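Local coordinates for 4-alpha-glucanotransferase (Aquifex aeolicus, PDB 1TZ7), which belongs to the amylomaltase (D-enzyme) family, enzymes built on a (beta/alpha)8 barrel, here carrying a large helical insertion between its second and third strands, at residues L127-F132 and K192-F197; E139-F144 and F197-Q202; I91-L96 and E122-L127; S80-A85 and R153-Y158. One frame throughout, in Å; residues are numbered along the deposited sequence.

Contact 1: residues L127-F132 and K192-F197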
# COMPACT_ATOMS: atom_id res chain seq x y z
N LEU A 127 -5.26 12.85 -20.91
CA LEU A 127 -6.33 13.66 -20.33
C LEU A 127 -5.76 14.75 -19.43
O LEU A 127 -6.28 15.85 -19.38
CB LEU A 127 -7.30 12.78 -19.53
CG LEU A 127 -8.21 11.84 -20.33
CD1 LEU A 127 -9.08 11.04 -19.39
CD2 LEU A 127 -9.06 12.61 -21.33
N LEU A 128 -4.69 14.42 -18.70
CA LEU A 128 -4.09 15.35 -17.74
C LEU A 128 -3.21 16.38 -18.44
O LEU A 128 -3.06 17.51 -17.96
CB LEU A 128 -3.26 14.58 -16.70
CG LEU A 128 -4.07 13.85 -15.62
CD1 LEU A 128 -3.23 12.80 -14.92
CD2 LEU A 128 -4.63 14.84 -14.60
N GLU A 129 -2.62 16.00 -19.57
CA GLU A 129 -1.85 16.93 -20.39
C GLU A 129 -2.78 17.97 -20.99
O GLU A 129 -2.44 19.15 -21.06
CB GLU A 129 -1.11 16.18 -21.51
CG GLU A 129 0.12 15.42 -21.05
CD GLU A 129 1.33 16.32 -20.86
OE1 GLU A 129 1.23 17.53 -21.16
OE2 GLU A 129 2.38 15.82 -20.41
N LYS A 130 -3.95 17.52 -21.43
CA LYS A 130 -4.95 18.39 -22.04
C LYS A 130 -5.57 19.32 -20.99
O LYS A 130 -5.85 20.48 -21.27
CB LYS A 130 -6.04 17.55 -22.71
CG LYS A 130 -6.95 18.33 -23.65
CD LYS A 130 -7.69 17.40 -24.61
CE LYS A 130 -6.81 16.99 -25.80
NZ LYS A 130 -7.47 17.26 -27.11
N ALA A 131 -5.78 18.79 -19.79
CA ALA A 131 -6.37 19.55 -18.69
C ALA A 131 -5.42 20.65 -18.22
O ALA A 131 -5.86 21.75 -17.87
CB ALA A 131 -6.73 18.63 -17.53
N PHE A 132 -4.13 20.35 -18.23
CA PHE A 132 -3.11 21.31 -17.79
C PHE A 132 -3.04 22.52 -18.74
O PHE A 132 -2.73 23.63 -18.31
CB PHE A 132 -1.75 20.63 -17.71
CG PHE A 132 -0.65 21.52 -17.22
CD1 PHE A 132 -0.70 22.07 -15.94
CD2 PHE A 132 0.44 21.83 -18.03
CE1 PHE A 132 0.31 22.89 -15.48
CE2 PHE A 132 1.45 22.66 -17.57
CZ PHE A 132 1.38 23.19 -16.30
N LYS A 192 10.57 24.70 -16.46
CA LYS A 192 9.61 25.29 -15.53
C LYS A 192 8.18 24.84 -15.85
O LYS A 192 7.42 24.51 -14.95
CB LYS A 192 9.69 26.83 -15.59
CG LYS A 192 8.90 27.54 -14.50
CD LYS A 192 9.09 29.05 -14.56
CE LYS A 192 8.36 29.67 -15.76
NZ LYS A 192 9.30 30.02 -16.87
N GLY A 193 7.84 24.84 -17.13
CA GLY A 193 6.52 24.42 -17.57
C GLY A 193 6.25 22.96 -17.26
O GLY A 193 5.15 22.59 -16.87
N ARG A 194 7.27 22.13 -17.44
CA ARG A 194 7.16 20.69 -17.18
C ARG A 194 7.10 20.42 -15.67
O ARG A 194 6.39 19.52 -15.22
CB ARG A 194 8.34 19.94 -17.79
CG ARG A 194 8.31 19.88 -19.31
CD ARG A 194 7.43 18.78 -19.86
NE ARG A 194 6.04 19.20 -20.00
CZ ARG A 194 4.98 18.40 -19.82
NH1 ARG A 194 5.15 17.13 -19.47
NH2 ARG A 194 3.76 18.88 -19.98
N PHE A 195 7.85 21.21 -14.91
CA PHE A 195 7.83 21.12 -13.45
C PHE A 195 6.41 21.30 -12.94
O PHE A 195 5.93 20.51 -12.13
CB PHE A 195 8.77 22.18 -12.85
CG PHE A 195 8.57 22.40 -11.36
CD1 PHE A 195 9.18 21.57 -10.44
CD2 PHE A 195 7.79 23.45 -10.90
CE1 PHE A 195 9.01 21.78 -9.08
CE2 PHE A 195 7.61 23.66 -9.54
CZ PHE A 195 8.22 22.82 -8.63
N TYR A 196 5.74 22.33 -13.43
CA TYR A 196 4.43 22.70 -12.92
C TYR A 196 3.32 21.76 -13.40
O TYR A 196 2.26 21.67 -12.78
CB TYR A 196 4.09 24.15 -13.29
CG TYR A 196 4.53 25.16 -12.25
CD1 TYR A 196 3.88 25.25 -11.03
CD2 TYR A 196 5.60 26.01 -12.49
CE1 TYR A 196 4.28 26.17 -10.07
CE2 TYR A 196 6.01 26.94 -11.53
CZ TYR A 196 5.34 27.01 -10.33
OH TYR A 196 5.74 27.92 -9.38
N PHE A 197 3.56 21.06 -14.51
CA PHE A 197 2.64 20.01 -14.95
C PHE A 197 2.60 18.89 -13.93
O PHE A 197 1.55 18.34 -13.64
CB PHE A 197 3.05 19.44 -16.32
CG PHE A 197 2.38 18.13 -16.66
CD1 PHE A 197 1.06 18.10 -17.11
CD2 PHE A 197 3.06 16.92 -16.51
CE1 PHE A 197 0.44 16.89 -17.41
CE2 PHE A 197 2.43 15.71 -16.81
CZ PHE A 197 1.12 15.70 -17.26

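Contact 2: residues E139-F144 and F197-Q202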
# COMPACT_ATOMS: atom_id res chain seq x y z
N GLU A 139 -2.48 30.07 -8.81
CA GLU A 139 -2.36 30.50 -7.42
C GLU A 139 -2.71 29.36 -6.45
O GLU A 139 -2.11 29.25 -5.38
CB GLU A 139 -3.27 31.71 -7.15
CG GLU A 139 -4.75 31.47 -7.45
CD GLU A 139 -5.49 32.75 -7.84
OE1 GLU A 139 -4.95 33.85 -7.59
OE2 GLU A 139 -6.60 32.64 -8.40
N LEU A 140 -3.67 28.52 -6.83
CA LEU A 140 -4.04 27.35 -6.03
C LEU A 140 -2.95 26.29 -6.05
O LEU A 140 -2.82 25.50 -5.11
CB LEU A 140 -5.38 26.76 -6.50
CG LEU A 140 -6.49 27.20 -5.53
CD1 LEU A 140 -7.78 27.65 -6.16
CD2 LEU A 140 -6.68 26.27 -4.33
N LEU A 141 -2.17 26.26 -7.13
CA LEU A 141 -1.03 25.37 -7.23
C LEU A 141 0.11 25.80 -6.30
O LEU A 141 0.85 24.97 -5.79
CB LEU A 141 -0.52 25.32 -8.68
CG LEU A 141 -0.62 23.96 -9.38
CD1 LEU A 141 -2.07 23.47 -9.43
CD2 LEU A 141 -0.05 24.05 -10.79
N GLU A 142 0.23 27.11 -6.08
CA GLU A 142 1.33 27.66 -5.27
C GLU A 142 1.11 27.38 -3.78
O GLU A 142 2.06 27.12 -3.05
CB GLU A 142 1.47 29.17 -5.50
CG GLU A 142 2.91 29.65 -5.65
CD GLU A 142 3.59 29.09 -6.88
OE1 GLU A 142 4.62 28.40 -6.73
OE2 GLU A 142 3.10 29.34 -8.00
N ASP A 143 -0.14 27.43 -3.34
CA ASP A 143 -0.50 27.07 -1.96
C ASP A 143 -0.28 25.58 -1.71
O ASP A 143 0.17 25.18 -0.64
CB ASP A 143 -1.96 27.44 -1.67
CG ASP A 143 -2.19 28.94 -1.59
OD1 ASP A 143 -1.42 29.70 -2.23
OD2 ASP A 143 -3.10 29.46 -0.92
N PHE A 144 -0.60 24.77 -2.72
CA PHE A 144 -0.39 23.33 -2.64
C PHE A 144 1.09 23.01 -2.51
O PHE A 144 1.48 22.16 -1.71
CB PHE A 144 -0.97 22.65 -3.89
CG PHE A 144 -0.90 21.15 -3.85
CD1 PHE A 144 -1.78 20.42 -3.06
CD2 PHE A 144 0.04 20.47 -4.62
CE1 PHE A 144 -1.71 19.04 -3.03
CE2 PHE A 144 0.10 19.09 -4.59
CZ PHE A 144 -0.77 18.37 -3.79
N PHE A 197 3.56 21.06 -14.51
CA PHE A 197 2.64 20.01 -14.95
C PHE A 197 2.60 18.89 -13.93
O PHE A 197 1.55 18.34 -13.64
CB PHE A 197 3.05 19.44 -16.32
CG PHE A 197 2.38 18.13 -16.66
CD1 PHE A 197 1.06 18.10 -17.11
CD2 PHE A 197 3.06 16.92 -16.51
CE1 PHE A 197 0.44 16.89 -17.41
CE2 PHE A 197 2.43 15.71 -16.81
CZ PHE A 197 1.12 15.70 -17.26
N HIS A 198 3.76 18.55 -13.38
CA HIS A 198 3.87 17.43 -12.46
C HIS A 198 3.35 17.77 -11.07
O HIS A 198 2.86 16.89 -10.37
CB HIS A 198 5.30 16.93 -12.41
CG HIS A 198 5.71 16.23 -13.66
ND1 HIS A 198 5.05 15.11 -14.13
CD2 HIS A 198 6.67 16.51 -14.57
CE1 HIS A 198 5.61 14.72 -15.26
NE2 HIS A 198 6.59 15.55 -15.55
N VAL A 199 3.44 19.03 -10.67
CA VAL A 199 2.79 19.46 -9.42
C VAL A 199 1.27 19.51 -9.62
O VAL A 199 0.52 19.16 -8.72
CB VAL A 199 3.33 20.86 -8.87
CG1 VAL A 199 4.78 21.08 -9.27
CG2 VAL A 199 2.46 21.99 -9.34
N PHE A 200 0.84 19.93 -10.81
CA PHE A 200 -0.58 19.96 -11.16
C PHE A 200 -1.20 18.57 -11.07
O PHE A 200 -2.31 18.41 -10.58
CB PHE A 200 -0.78 20.53 -12.58
CG PHE A 200 -2.15 20.26 -13.16
CD1 PHE A 200 -3.24 21.03 -12.79
CD2 PHE A 200 -2.34 19.23 -14.08
CE1 PHE A 200 -4.50 20.78 -13.32
CE2 PHE A 200 -3.60 18.98 -14.61
CZ PHE A 200 -4.68 19.76 -14.24
N VAL A 201 -0.48 17.56 -11.55
CA VAL A 201 -0.95 16.17 -11.49
C VAL A 201 -1.10 15.73 -10.02
O VAL A 201 -2.09 15.10 -9.66
CB VAL A 201 0.02 15.20 -12.24
CG1 VAL A 201 -0.31 13.75 -11.91
CG2 VAL A 201 -0.05 15.44 -13.73
N GLN A 202 -0.12 16.07 -9.20
CA GLN A 202 -0.17 15.75 -7.77
C GLN A 202 -1.28 16.53 -7.07
O GLN A 202 -1.96 16.01 -6.20
CB GLN A 202 1.18 16.05 -7.12
CG GLN A 202 2.28 15.09 -7.52
CD GLN A 202 1.88 13.65 -7.32
OE1 GLN A 202 1.58 13.24 -6.21
NE2 GLN A 202 1.88 12.88 -8.40

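Contact 3: residues I91-L96 and E122-L127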
# COMPACT_ATOMS: atom_id res chain seq x y z
N ILE A 91 -6.68 8.77 -10.71
CA ILE A 91 -7.44 10.01 -10.79
C ILE A 91 -8.74 9.81 -11.57
O ILE A 91 -8.75 9.13 -12.60
CB ILE A 91 -6.59 11.13 -11.43
CG1 ILE A 91 -5.53 11.60 -10.44
CG2 ILE A 91 -7.48 12.30 -11.86
CD1 ILE A 91 -4.47 12.52 -11.05
N ASP A 92 -9.82 10.38 -11.05
CA ASP A 92 -11.11 10.37 -11.73
C ASP A 92 -11.14 11.47 -12.80
O ASP A 92 -11.13 12.65 -12.47
CB ASP A 92 -12.23 10.59 -10.71
CG ASP A 92 -13.59 10.75 -11.37
OD1 ASP A 92 -13.80 10.21 -12.47
OD2 ASP A 92 -14.51 11.41 -10.85
N PRO A 93 -11.19 11.07 -14.07
CA PRO A 93 -11.14 12.04 -15.18
C PRO A 93 -12.45 12.81 -15.36
O PRO A 93 -12.47 13.82 -16.08
CB PRO A 93 -10.87 11.15 -16.41
CG PRO A 93 -11.40 9.80 -16.04
CD PRO A 93 -11.28 9.68 -14.55
N GLU A 94 -13.52 12.35 -14.73
CA GLU A 94 -14.82 13.03 -14.83
C GLU A 94 -14.84 14.36 -14.06
O GLU A 94 -15.66 15.23 -14.35
CB GLU A 94 -15.95 12.11 -14.34
CG GLU A 94 -16.48 11.17 -15.41
CD GLU A 94 -17.53 10.21 -14.88
OE1 GLU A 94 -17.85 9.23 -15.59
OE2 GLU A 94 -18.04 10.43 -13.77
N GLU A 95 -13.94 14.51 -13.09
CA GLU A 95 -13.76 15.79 -12.40
C GLU A 95 -13.13 16.82 -13.34
O GLU A 95 -13.44 18.01 -13.26
CB GLU A 95 -12.89 15.64 -11.15
CG GLU A 95 -13.16 16.72 -10.09
CD GLU A 95 -11.98 16.94 -9.15
OE1 GLU A 95 -12.15 17.71 -8.17
OE2 GLU A 95 -10.90 16.37 -9.38
N LEU A 96 -12.25 16.36 -14.22
CA LEU A 96 -11.66 17.23 -15.23
C LEU A 96 -12.73 17.73 -16.21
O LEU A 96 -12.64 18.85 -16.71
CB LEU A 96 -10.56 16.48 -16.00
CG LEU A 96 -9.41 15.90 -15.16
CD1 LEU A 96 -8.54 14.98 -16.01
CD2 LEU A 96 -8.57 17.00 -14.54
N GLU A 122 -1.24 5.71 -20.49
CA GLU A 122 -1.21 6.57 -21.68
C GLU A 122 -2.44 7.47 -21.76
O GLU A 122 -2.34 8.66 -22.08
CB GLU A 122 -1.13 5.71 -22.96
CG GLU A 122 0.26 5.19 -23.27
CD GLU A 122 1.21 6.30 -23.71
OE1 GLU A 122 0.73 7.41 -24.02
OE2 GLU A 122 2.43 6.04 -23.76
N TYR A 123 -3.61 6.89 -21.45
CA TYR A 123 -4.89 7.58 -21.62
C TYR A 123 -5.07 8.69 -20.57
O TYR A 123 -5.48 9.79 -20.90
CB TYR A 123 -6.05 6.58 -21.52
CG TYR A 123 -7.41 7.23 -21.58
CD1 TYR A 123 -7.76 8.07 -22.63
CD2 TYR A 123 -8.35 6.99 -20.58
CE1 TYR A 123 -9.00 8.67 -22.68
CE2 TYR A 123 -9.60 7.59 -20.63
CZ TYR A 123 -9.92 8.42 -21.68
OH TYR A 123 -11.16 9.02 -21.74
N LYS A 124 -4.79 8.37 -19.32
CA LYS A 124 -4.95 9.34 -18.23
C LYS A 124 -3.86 10.43 -18.29
O LYS A 124 -4.09 11.56 -17.88
CB LYS A 124 -4.94 8.64 -16.88
CG LYS A 124 -6.09 7.66 -16.68
CD LYS A 124 -6.93 8.01 -15.46
CE LYS A 124 -8.08 7.04 -15.27
NZ LYS A 124 -8.16 6.53 -13.87
N LYS A 125 -2.69 10.07 -18.80
CA LYS A 125 -1.63 11.06 -19.05
C LYS A 125 -2.07 12.06 -20.10
O LYS A 125 -1.76 13.24 -20.00
CB LYS A 125 -0.34 10.36 -19.49
CG LYS A 125 0.89 11.30 -19.55
CD LYS A 125 1.98 10.75 -20.47
CE LYS A 125 2.80 9.66 -19.78
NZ LYS A 125 3.40 8.70 -20.75
N GLU A 126 -2.78 11.58 -21.12
CA GLU A 126 -3.24 12.44 -22.20
C GLU A 126 -4.35 13.37 -21.73
O GLU A 126 -4.38 14.54 -22.08
CB GLU A 126 -3.73 11.59 -23.40
CG GLU A 126 -2.94 11.81 -24.69
CD GLU A 126 -1.44 11.87 -24.46
OE1 GLU A 126 -0.80 12.83 -24.93
OE2 GLU A 126 -0.90 10.95 -23.80
N LEU A 127 -5.26 12.85 -20.91
CA LEU A 127 -6.33 13.66 -20.33
C LEU A 127 -5.76 14.75 -19.43
O LEU A 127 -6.28 15.85 -19.38
CB LEU A 127 -7.30 12.78 -19.53
CG LEU A 127 -8.21 11.84 -20.33
CD1 LEU A 127 -9.08 11.04 -19.39
CD2 LEU A 127 -9.06 12.61 -21.33

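Contact 4: residues S80-A85 and R153-Y158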
# COMPACT_ATOMS: atom_id res chain seq x y z
N SER A 80 7.98 2.01 -6.29
CA SER A 80 7.56 3.27 -6.88
C SER A 80 8.74 4.23 -6.96
O SER A 80 9.70 4.11 -6.20
CB SER A 80 6.44 3.90 -6.04
OG SER A 80 6.02 5.14 -6.57
N ASN A 81 8.66 5.19 -7.86
CA ASN A 81 9.66 6.25 -7.92
C ASN A 81 9.42 7.38 -6.88
O ASN A 81 10.09 8.40 -6.91
CB ASN A 81 9.76 6.84 -9.35
CG ASN A 81 8.43 7.39 -9.88
OD1 ASN A 81 7.55 7.76 -9.11
ND2 ASN A 81 8.29 7.43 -11.20
N SER A 82 8.46 7.17 -5.97
CA SER A 82 8.24 8.10 -4.85
C SER A 82 7.37 7.48 -3.76
O SER A 82 6.30 6.94 -4.04
CB SER A 82 7.60 9.39 -5.35
OG SER A 82 7.35 10.28 -4.28
N LEU A 83 7.83 7.58 -2.51
CA LEU A 83 7.06 7.11 -1.35
C LEU A 83 6.06 8.16 -0.88
O LEU A 83 5.27 7.91 0.03
CB LEU A 83 8.00 6.75 -0.19
CG LEU A 83 8.98 5.60 -0.46
CD1 LEU A 83 10.01 5.50 0.66
CD2 LEU A 83 8.23 4.28 -0.64
N PHE A 84 6.09 9.33 -1.51
CA PHE A 84 5.26 10.46 -1.08
C PHE A 84 4.14 10.76 -2.09
O PHE A 84 3.02 11.08 -1.70
CB PHE A 84 6.13 11.70 -0.88
CG PHE A 84 6.98 11.64 0.35
CD1 PHE A 84 8.17 10.92 0.35
CD2 PHE A 84 6.60 12.30 1.52
CE1 PHE A 84 8.97 10.85 1.50
CE2 PHE A 84 7.40 12.24 2.67
CZ PHE A 84 8.58 11.52 2.65
N ALA A 85 4.45 10.63 -3.37
CA ALA A 85 3.54 11.07 -4.43
C ALA A 85 2.33 10.13 -4.55
O ALA A 85 2.36 9.00 -4.06
CB ALA A 85 4.27 11.15 -5.75
N ARG A 153 8.56 19.67 -4.44
CA ARG A 153 9.55 20.41 -5.23
C ARG A 153 10.55 19.44 -5.84
O ARG A 153 10.90 19.56 -7.01
CB ARG A 153 10.29 21.43 -4.36
CG ARG A 153 9.45 22.64 -3.96
CD ARG A 153 9.86 23.28 -2.63
NE ARG A 153 9.81 24.74 -2.68
CZ ARG A 153 8.68 25.46 -2.67
NH1 ARG A 153 8.74 26.79 -2.72
NH2 ARG A 153 7.50 24.86 -2.61
N ASP A 154 10.99 18.48 -5.04
CA ASP A 154 11.98 17.51 -5.47
C ASP A 154 11.38 16.50 -6.45
O ASP A 154 12.03 16.09 -7.39
CB ASP A 154 12.57 16.78 -4.27
CG ASP A 154 13.52 17.65 -3.47
OD1 ASP A 154 13.40 17.69 -2.23
OD2 ASP A 154 14.41 18.33 -4.00
N TYR A 155 10.13 16.11 -6.21
CA TYR A 155 9.50 15.07 -7.02
C TYR A 155 9.16 15.58 -8.41
O TYR A 155 9.45 14.93 -9.40
CB TYR A 155 8.24 14.52 -6.36
CG TYR A 155 7.53 13.51 -7.23
CD1 TYR A 155 8.06 12.24 -7.42
CD2 TYR A 155 6.33 13.83 -7.87
CE1 TYR A 155 7.42 11.30 -8.23
CE2 TYR A 155 5.68 12.90 -8.67
CZ TYR A 155 6.23 11.64 -8.85
OH TYR A 155 5.58 10.72 -9.65
N ALA A 156 8.54 16.75 -8.47
CA ALA A 156 8.13 17.34 -9.74
C ALA A 156 9.35 17.68 -10.62
O ALA A 156 9.28 17.58 -11.85
CB ALA A 156 7.31 18.57 -9.50
N LEU A 157 10.45 18.07 -9.99
CA LEU A 157 11.69 18.34 -10.70
C LEU A 157 12.34 17.03 -11.15
O LEU A 157 12.88 16.94 -12.25
CB LEU A 157 12.66 19.13 -9.82
CG LEU A 157 13.98 19.55 -10.47
CD1 LEU A 157 13.73 20.45 -11.66
CD2 LEU A 157 14.88 20.23 -9.45
N TYR A 158 12.27 16.03 -10.30
CA TYR A 158 12.76 14.69 -10.62
C TYR A 158 12.07 14.15 -11.87
O TYR A 158 12.71 13.59 -12.75
CB TYR A 158 12.52 13.76 -9.42
CG TYR A 158 12.62 12.27 -9.69
CD1 TYR A 158 13.83 11.59 -9.54
CD2 TYR A 158 11.50 11.53 -10.05
CE1 TYR A 158 13.92 10.22 -9.76
CE2 TYR A 158 11.57 10.16 -10.28
CZ TYR A 158 12.78 9.51 -10.13
OH TYR A 158 12.86 8.15 -10.36

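Contact 1: residues L127-F132 and K192-F197
Glu129 and Arg194 close one side of this helix crossing with an end-on salt bridge. Each carboxylate oxygen uses its syn lone pair: OE1 of Glu129 takes NH2 of Arg194 at 3.1 Å, and OE2 takes NH1 at 3.2 Å. Both oxygens lie tilted out of the guanidinium plane, and the N-H...O bonds are bent. The bend in Glu129 at chi2 (-79°) folds its carboxylate over the Phe197 ring, with OE2 3.4 Å from CZ and the two planes only 16° apart. A glutamate suits this partly exposed place because its flat end covers the phenyl group while its charge meets the arginine.

Beside the ion pair, Phe132 has CG anti to its backbone N, which throws the ring across to helix 192-218. There CA of Phe197 sits over its centre, 3.7 Å from the centroid, in a CH-pi contact. The Phe197 ring offers its edge to the same face at 77°, an offset edge-to-face pair with centroids 5.6 Å apart. Tyr196 touches CZ of Phe132 with its CB and sends its hydroxyl to Glu142 OE1. Here helices 117-133 and 192-218 cross steeply through aromatic side chains within the helical insertion of this barrel enzyme.

Contact 2: residues E139-F144 and F197-Q202
Leu141 pushes its branched end against Val199 and Phe200, and here the two helices press hardest. Its CD2 lies 3.6 Å from CG2 of Val199 and 4.0 Å from CB of Phe200, while CD1 comes up to the Phe200 ring at its edge, near the ring plane. Neither aliphatic side chain rests in a standard rotamer: chi1 is -116° in Leu141 and -30° in Val199, which suggests that the close fit costs some torsional strain. Branched residues suit the spot, since short methyl groups can interlock where the CA atoms of Leu141 and Phe200 are only 6.7 Å apart. Phe200 has CG anti to its backbone N, which carries its ring off toward Phe135, so that mainly its CB is left to the leucine.

This is an all-helical part of the insertion between strands 60-62 and 222-227 of the barrel, and the axes of the two segments cross at 78°, nearly perpendicular, 10.2 Å apart. Such a steep crossing keeps the contact small.

One turn further on, the packing is looser. Phe144 reaches across with CZ 3.6 Å from the carbonyl O of Gln202, but its CE2 comes no nearer than 4.1 Å to CB of that residue. Its ring also meets Phe203 edge-to-face. Gln202 bends its amide away, and OE1 accepts from Gly86 N, which satisfies a buried polar end. On the solvent side of helix 138-147 stand Glu139, Leu140 and Asp143, none of them touching segment 197-202.

Contact 3: residues I91-L96 and E122-L127
Lys124 and Ile91 make the polar link: NZ of Lys124 gives a hydrogen bond to the carbonyl O of Ile91 at 3.0 Å. The donor lies 27° out of the carbonyl plane. Val89 O accepts from the same ammonium group, so two main-chain oxygens hold a buried charge. A lysine suits the place because its long chain, bent at chi2 (-122°) and again at its end, can run from the helix to the loop and use its methylenes on the way. Asp92 OD1 is 6.9 Å from Lys124 NZ, too far for an ion pair, though its negative charge may still ease the burial.

Apolar contacts lie beside this link. CB of Pro93 presses on CD1 of Leu127 at 3.5 Å, tighter than usual for two carbons; the compact, rigid ring can come close without a flexible chain in the way. Leu96, in the first turn of helix 94-98, brings CD1 to 4.3 Å from CB of Leu127, a looser touch. Ile91 takes part through its carbonyl; its side chain packs on Val204 and Phe205 of helix 192-218.

Within 91-96, OD1 of Asp92 accepts from Glu94 N at 3.1 Å, the amide standing above the carboxylate plane. An aspartate followed by proline, its carboxylate capping a main-chain amide, is a classic helix start. Asp92 thus caps the short helix 94-98, which packs on helix 117-133 within the helical insertion.

Contact 4: residues S80-A85 and R153-Y158
Ser82 OG accepts two backbone amides, Ala85 N at 3.1 Å and Phe84 N at 3.2 Å, while its CB lies 3.5 Å from CE1 of Tyr155, approaching the ring obliquely. The bond two residues on makes an ST turn and the one three residues on an ST motif. Just before them Ser80 OG forms a second ST turn with Ser82 N. These turns shape the loop that follows strand 60-62 of the (beta/alpha)8 barrel, and helix 149-165 of the helical insertion packs against it. Serine is apt in both places: its hydroxyl is short enough to fold back on the main chain, and in Ser82 OG stands anti to the backbone N (chi1 179°), where it can face the amides of the residues that follow.

Helix 149-165 answers with two tyrosines one turn apart. Both carry the ring on the far side of CB from the backbone N (chi1 176° in Tyr155), which extends them toward the loop. Tyr158 ends against Asn81, its OH 3.5 Å from CB of that residue; the asparagine side chain also touches Met159 and Lys162. Tyr155 carries more of the contact, because its broad buried ring can serve several small residues together, and Pro68 and Gln202 touch it too. The Phe84 ring leads away from segment 153-158 and meets Trp151, earlier on the same helix, and His295.

Alanine is small enough to bring its methyl close over an aromatic face: CB of Ala85, on the same side of the ring as Ser82 CB, makes a CH-pi contact with Tyr155, 3.7 Å from the centroid and 15° off the ring normal.

Contacts 1 and 2 both rest on helix 192-218, their ranges meeting at Phe197, which works in contact 1; CD1 of Phe132 also packs on CG of Phe200, making their aromatic groups continuous. Contacts 1 and 3 both use helix 117-133 and meet at Leu127, which works in contact 3. Contact 1 is partly buried and is the one with an ion pair across its segments. Contacts 2, 3 and 4 are buried: the second is apolar between helices, the third joins loop to helix through a lysine bonded to a main-chain carbonyl, and the fourth keeps its hydrogen bonds inside the loop and meets the helix by packing on tyrosine rings. Contact 4, about 16 Å from the chain's centre to its own, is the nearest of the four to it.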